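Long-range contact in glycoside hydrolase family 16 protein (Akkermansia muciniphila, PDB 6T2N), which probably acts as an endo-beta-galactosidase that cuts within mucin O-glycan chains, so that gut bacteria can begin to break mucin down: residues A[94-106]-A[284-297]. Sequence-based numbering, arbitrary orientation.
Sequences RLEDGCLVLETHF and PKDGQGYPVKFLID. With CA (calcium ion), chain C.
Leu100, Leu102 and Thr104 pair with Ile296, Phe294 and Val292 as hydrogen-bonded residues in one antiparallel sheet of the GH16 beta-sandwich. Leu102 N meets Phe294 O at 2.8 Å, almost straight (173°), whereas the bond from Leu100 N to Ile296 O is weak.

Apolar packing fills the face that carries these residues: Leu102 CD1 lies 4.0 Å from both Phe294 CD2 and Ile296 CD1, and the Leu100 and Ile296 side chains lie side by side, CD2 against CD1. Thr104 CG2 meets the edge of the Tyr290 ring, while its hydroxyl bonds to Ser132; strands 160-168 and 267-275 cover this end. On the other face Val101 packs CG2 on Leu295 CD2 and CG1 on Lys293 CD.

Charges gather there too. Arg94 grips Glu103 OE1 end-on with NH1 and NH2, both from above the carboxylate plane. Lys293, extended alongside Glu103, crosses Glu96 at about a right angle; its NZ salt-bridges OE1 (3.1 Å), syn but 22° out of plane.

At the hairpin turn, calcium is bound by Gly98 O (2.4 Å), Asp297 O and the backbone O of Glu59; chi1 of -167° turns Asp297 OD1 onto it (2.7 Å). The metal thus ties turn to strand, and the Glu96 and Glu103 carboxylates probably offset the like charges of Arg94 and Lys293.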
loop_
_atom_site.group_PDB
_atom_site.type_symbol
_atom_site.label_atom_id
_atom_site.label_comp_id
_atom_site.label_asym_id
_atom_site.label_seq_id
_atom_site.Cartn_x
_atom_site.Cartn_y
_atom_site.Cartn_z
ATOM N N ARG A 94 6.743 -6.130 14.064
ATOM C CA ARG A 94 7.704 -7.208 14.447
ATOM C C ARG A 94 7.467 -8.455 13.592
ATOM O O ARG A 94 6.353 -8.568 13.014
ATOM C CB ARG A 94 7.474 -7.604 15.904
ATOM C CG ARG A 94 5.960 -7.851 16.145
ATOM C CD ARG A 94 5.832 -8.514 17.641
ATOM N NE ARG A 94 4.509 -9.007 17.985
ATOM C CZ ARG A 94 3.428 -8.296 18.149
ATOM N NH1 ARG A 94 3.529 -7.033 18.253
ATOM N NH2 ARG A 94 2.305 -8.855 18.494
ATOM N N LEU A 95 8.458 -9.366 13.565
ATOM C CA LEU A 95 8.369 -10.664 12.856
ATOM C C LEU A 95 7.957 -11.690 13.890
ATOM O O LEU A 95 8.629 -11.753 14.883
ATOM C CB LEU A 95 9.721 -11.015 12.246
ATOM C CG LEU A 95 10.384 -9.886 11.464
ATOM C CD1 LEU A 95 11.698 -10.343 10.837
ATOM C CD2 LEU A 95 9.418 -9.340 10.418
ATOM N N GLU A 96 6.800 -12.307 13.700
ATOM C CA GLU A 96 6.289 -13.488 14.425
ATOM C C GLU A 96 6.013 -14.528 13.341
ATOM O O GLU A 96 5.638 -14.137 12.216
ATOM C CB GLU A 96 5.020 -13.188 15.242
ATOM C CG GLU A 96 5.225 -12.781 16.707
ATOM C CD GLU A 96 3.949 -12.429 17.482
ATOM O OE1 GLU A 96 3.005 -11.907 16.881
ATOM O OE2 GLU A 96 3.897 -12.674 18.714
ATOM N N ASP A 97 6.223 -15.797 13.663
ATOM C CA ASP A 97 5.987 -16.975 12.793
ATOM C C ASP A 97 6.289 -16.628 11.330
ATOM O O ASP A 97 5.469 -17.007 10.474
ATOM C CB ASP A 97 4.552 -17.479 12.952
ATOM C CG ASP A 97 4.232 -18.057 14.324
ATOM O OD1 ASP A 97 4.993 -18.966 14.844
ATOM O OD2 ASP A 97 3.192 -17.631 14.857
ATOM N N GLY A 98 7.405 -15.944 11.059
ATOM C CA GLY A 98 7.860 -15.706 9.673
ATOM C C GLY A 98 6.824 -14.945 8.847
ATOM O O GLY A 98 6.668 -15.218 7.645
ATOM N N CYS A 99 6.097 -14.045 9.493
ATOM C CA CYS A 99 5.456 -12.896 8.836
ATOM C C CYS A 99 5.922 -11.625 9.541
ATOM O O CYS A 99 6.285 -11.694 10.763
ATOM C CB CYS A 99 3.942 -12.956 8.932
ATOM S SG CYS A 99 3.292 -14.537 8.378
ATOM N N LEU A 100 5.918 -10.525 8.780
ATOM C CA LEU A 100 5.736 -9.161 9.322
ATOM C C LEU A 100 4.357 -9.082 9.982
ATOM O O LEU A 100 3.312 -9.439 9.305
ATOM C CB LEU A 100 5.799 -8.137 8.188
ATOM C CG LEU A 100 5.496 -6.704 8.613
ATOM C CD1 LEU A 100 6.529 -6.224 9.613
ATOM C CD2 LEU A 100 5.452 -5.781 7.418
ATOM N N VAL A 101 4.364 -8.578 11.216
ATOM C CA VAL A 101 3.165 -8.378 12.065
ATOM C C VAL A 101 2.994 -6.862 12.226
ATOM O O VAL A 101 3.922 -6.217 12.805
ATOM C CB VAL A 101 3.326 -9.120 13.409
ATOM C CG1 VAL A 101 2.078 -9.051 14.275
ATOM C CG2 VAL A 101 3.711 -10.560 13.173
ATOM N N LEU A 102 1.884 -6.304 11.721
ATOM C CA LEU A 102 1.484 -4.917 12.020
ATOM C C LEU A 102 0.273 -4.991 12.929
ATOM O O LEU A 102 -0.783 -5.486 12.471
ATOM C CB LEU A 102 1.119 -4.226 10.720
ATOM C CG LEU A 102 2.180 -4.257 9.625
ATOM C CD1 LEU A 102 1.632 -3.672 8.316
ATOM C CD2 LEU A 102 3.411 -3.512 10.093
ATOM N N GLU A 103 0.456 -4.554 14.179
ATOM C CA GLU A 103 -0.454 -4.872 15.302
ATOM C C GLU A 103 -0.980 -3.600 16.057
ATOM O O GLU A 103 -0.244 -2.702 16.344
ATOM C CB GLU A 103 0.223 -5.685 16.377
ATOM C CG GLU A 103 -0.775 -5.959 17.474
ATOM C CD GLU A 103 -0.349 -7.009 18.445
ATOM O OE1 GLU A 103 0.757 -6.823 18.870
ATOM O OE2 GLU A 103 -1.133 -7.975 18.698
ATOM N N THR A 104 -2.334 -3.536 16.010
ATOM C CA THR A 104 -3.140 -2.299 16.198
ATOM C C THR A 104 -3.716 -2.444 17.584
ATOM O O THR A 104 -4.307 -3.510 17.878
ATOM C CB THR A 104 -4.180 -2.075 15.086
ATOM O OG1 THR A 104 -3.539 -2.014 13.796
ATOM C CG2 THR A 104 -4.973 -0.818 15.342
ATOM N N HIS A 105 -3.414 -1.463 18.415
ATOM C CA HIS A 105 -3.706 -1.478 19.867
ATOM C C HIS A 105 -4.509 -0.232 20.183
ATOM O O HIS A 105 -3.985 0.858 19.889
ATOM C CB HIS A 105 -2.434 -1.411 20.728
ATOM C CG HIS A 105 -1.530 -2.571 20.599
ATOM N ND1 HIS A 105 -1.717 -3.692 21.327
ATOM C CD2 HIS A 105 -0.434 -2.773 19.834
ATOM C CE1 HIS A 105 -0.774 -4.561 21.016
ATOM N NE2 HIS A 105 0.033 -4.021 20.112
ATOM N N PHE A 106 -5.683 -0.396 20.786
ATOM C CA PHE A 106 -6.397 0.697 21.481
ATOM C C PHE A 106 -5.474 1.189 22.609
ATOM O O PHE A 106 -5.308 0.472 23.558
ATOM C CB PHE A 106 -7.738 0.193 21.995
ATOM C CG PHE A 106 -8.425 1.206 22.851
ATOM C CD1 PHE A 106 -9.117 2.245 22.259
ATOM C CD2 PHE A 106 -8.325 1.156 24.236
ATOM C CE1 PHE A 106 -9.740 3.200 23.057
ATOM C CE2 PHE A 106 -8.939 2.120 25.019
ATOM C CZ PHE A 106 -9.637 3.145 24.427
ATOM N N PRO A 284 -14.237 1.204 18.227
ATOM C CA PRO A 284 -15.026 1.631 19.391
ATOM C C PRO A 284 -14.293 2.606 20.322
ATOM O O PRO A 284 -13.132 2.502 20.408
ATOM C CB PRO A 284 -15.307 0.323 20.130
ATOM C CG PRO A 284 -15.153 -0.749 19.054
ATOM C CD PRO A 284 -14.011 -0.255 18.192
ATOM N N LYS A 285 -15.011 3.513 20.980
ATOM C CA LYS A 285 -14.438 4.537 21.896
ATOM C C LYS A 285 -13.586 3.829 22.961
ATOM O O LYS A 285 -12.599 4.423 23.399
ATOM C CB LYS A 285 -15.545 5.377 22.556
ATOM C CG LYS A 285 -15.153 6.840 22.770
ATOM C CD LYS A 285 -15.826 7.612 23.915
ATOM C CE LYS A 285 -15.132 8.944 24.157
ATOM N NZ LYS A 285 -16.008 9.905 24.867
ATOM N N ASP A 286 -13.944 2.587 23.317
ATOM C CA ASP A 286 -13.381 1.781 24.433
ATOM C C ASP A 286 -12.384 0.707 23.938
ATOM O O ASP A 286 -11.869 -0.020 24.800
ATOM C CB ASP A 286 -14.540 1.145 25.193
ATOM C CG ASP A 286 -15.287 0.032 24.468
ATOM O OD1 ASP A 286 -15.202 -0.083 23.243
ATOM O OD2 ASP A 286 -15.959 -0.721 25.153
ATOM N N GLY A 287 -12.120 0.573 22.629
ATOM C CA GLY A 287 -11.106 -0.356 22.098
ATOM C C GLY A 287 -11.571 -1.817 22.056
ATOM O O GLY A 287 -10.708 -2.740 21.952
ATOM N N GLN A 288 -12.879 -2.071 22.096
ATOM C CA GLN A 288 -13.392 -3.450 21.938
ATOM C C GLN A 288 -12.963 -4.075 20.602
ATOM O O GLN A 288 -13.221 -3.494 19.530
ATOM C CB GLN A 288 -14.908 -3.527 22.014
ATOM C CG GLN A 288 -15.342 -4.967 22.243
ATOM C CD GLN A 288 -16.821 -5.125 22.461
ATOM O OE1 GLN A 288 -17.614 -4.250 22.124
ATOM N NE2 GLN A 288 -17.202 -6.266 23.008
ATOM N N GLY A 289 -12.424 -5.287 20.678
ATOM C CA GLY A 289 -12.027 -6.112 19.536
ATOM C C GLY A 289 -10.529 -6.081 19.375
ATOM O O GLY A 289 -10.036 -6.913 18.592
ATOM N N TYR A 290 -9.842 -5.137 20.033
ATOM C CA TYR A 290 -8.390 -4.858 19.857
ATOM C C TYR A 290 -7.662 -5.473 21.042
ATOM O O TYR A 290 -8.216 -5.504 22.123
ATOM C CB TYR A 290 -8.142 -3.353 19.702
ATOM C CG TYR A 290 -8.675 -2.783 18.402
ATOM C CD1 TYR A 290 -10.033 -2.567 18.207
ATOM C CD2 TYR A 290 -7.828 -2.447 17.369
ATOM C CE1 TYR A 290 -10.539 -2.082 17.016
ATOM C CE2 TYR A 290 -8.319 -1.983 16.157
ATOM C CZ TYR A 290 -9.681 -1.805 15.968
ATOM O OH TYR A 290 -10.131 -1.314 14.768
ATOM N N PRO A 291 -6.416 -5.974 20.911
ATOM C CA PRO A 291 -5.584 -5.785 19.731
ATOM C C PRO A 291 -5.960 -6.664 18.536
ATOM O O PRO A 291 -6.719 -7.591 18.629
ATOM C CB PRO A 291 -4.175 -6.201 20.206
ATOM C CG PRO A 291 -4.285 -6.202 21.690
ATOM C CD PRO A 291 -5.684 -6.731 21.918
ATOM N N VAL A 292 -5.355 -6.352 17.411
ATOM C CA VAL A 292 -5.651 -7.053 16.148
ATOM C C VAL A 292 -4.331 -7.008 15.388
ATOM O O VAL A 292 -3.519 -6.059 15.707
ATOM C CB VAL A 292 -6.883 -6.338 15.579
ATOM C CG1 VAL A 292 -6.754 -5.901 14.144
ATOM C CG2 VAL A 292 -8.111 -7.178 15.813
ATOM N N LYS A 293 -4.090 -8.028 14.546
ATOM C CA LYS A 293 -2.845 -8.190 13.731
ATOM C C LYS A 293 -3.089 -8.241 12.197
ATOM O O LYS A 293 -4.045 -8.848 11.730
ATOM C CB LYS A 293 -2.159 -9.476 14.185
ATOM C CG LYS A 293 -1.644 -9.485 15.605
ATOM C CD LYS A 293 -0.896 -10.766 15.972
ATOM C CE LYS A 293 -0.777 -10.956 17.476
ATOM N NZ LYS A 293 0.039 -12.146 17.830
ATOM N N PHE A 294 -2.164 -7.701 11.431
ATOM C CA PHE A 294 -2.124 -7.832 9.951
ATOM C C PHE A 294 -0.818 -8.573 9.689
ATOM O O PHE A 294 0.250 -8.039 10.162
ATOM C CB PHE A 294 -2.195 -6.454 9.261
ATOM C CG PHE A 294 -2.215 -6.370 7.755
ATOM C CD1 PHE A 294 -2.735 -7.370 6.960
ATOM C CD2 PHE A 294 -1.843 -5.195 7.129
ATOM C CE1 PHE A 294 -2.835 -7.231 5.579
ATOM C CE2 PHE A 294 -1.939 -5.054 5.752
ATOM C CZ PHE A 294 -2.400 -6.093 4.980
ATOM N N LEU A 295 -0.915 -9.762 9.073
ATOM C CA LEU A 295 0.244 -10.643 8.841
ATOM C C LEU A 295 0.594 -10.608 7.362
ATOM O O LEU A 295 -0.306 -10.923 6.530
ATOM C CB LEU A 295 -0.138 -12.053 9.285
ATOM C CG LEU A 295 -0.593 -12.137 10.738
ATOM C CD1 LEU A 295 -0.908 -13.558 11.125
ATOM C CD2 LEU A 295 0.460 -11.547 11.667
ATOM N N ILE A 296 1.836 -10.255 7.031
ATOM C CA ILE A 296 2.334 -10.388 5.628
ATOM C C ILE A 296 3.285 -11.580 5.606
ATOM O O ILE A 296 4.393 -11.476 6.197
ATOM C CB ILE A 296 3.031 -9.106 5.134
ATOM C CG1 ILE A 296 2.060 -7.943 5.014
ATOM C CG2 ILE A 296 3.737 -9.364 3.835
ATOM C CD1 ILE A 296 2.039 -7.076 6.223
ATOM N N ASP A 297 2.893 -12.671 4.961
ATOM C CA ASP A 297 3.830 -13.815 4.836
ATOM C C ASP A 297 5.018 -13.387 3.952
ATOM O O ASP A 297 6.148 -13.621 4.336
ATOM C CB ASP A 297 3.107 -15.096 4.424
ATOM C CG ASP A 297 3.960 -16.338 4.589
ATOM O OD1 ASP A 297 4.647 -16.494 5.635
ATOM O OD2 ASP A 297 3.917 -17.153 3.684
HETATM CA CA CA C . 7.267 -15.766 5.339
#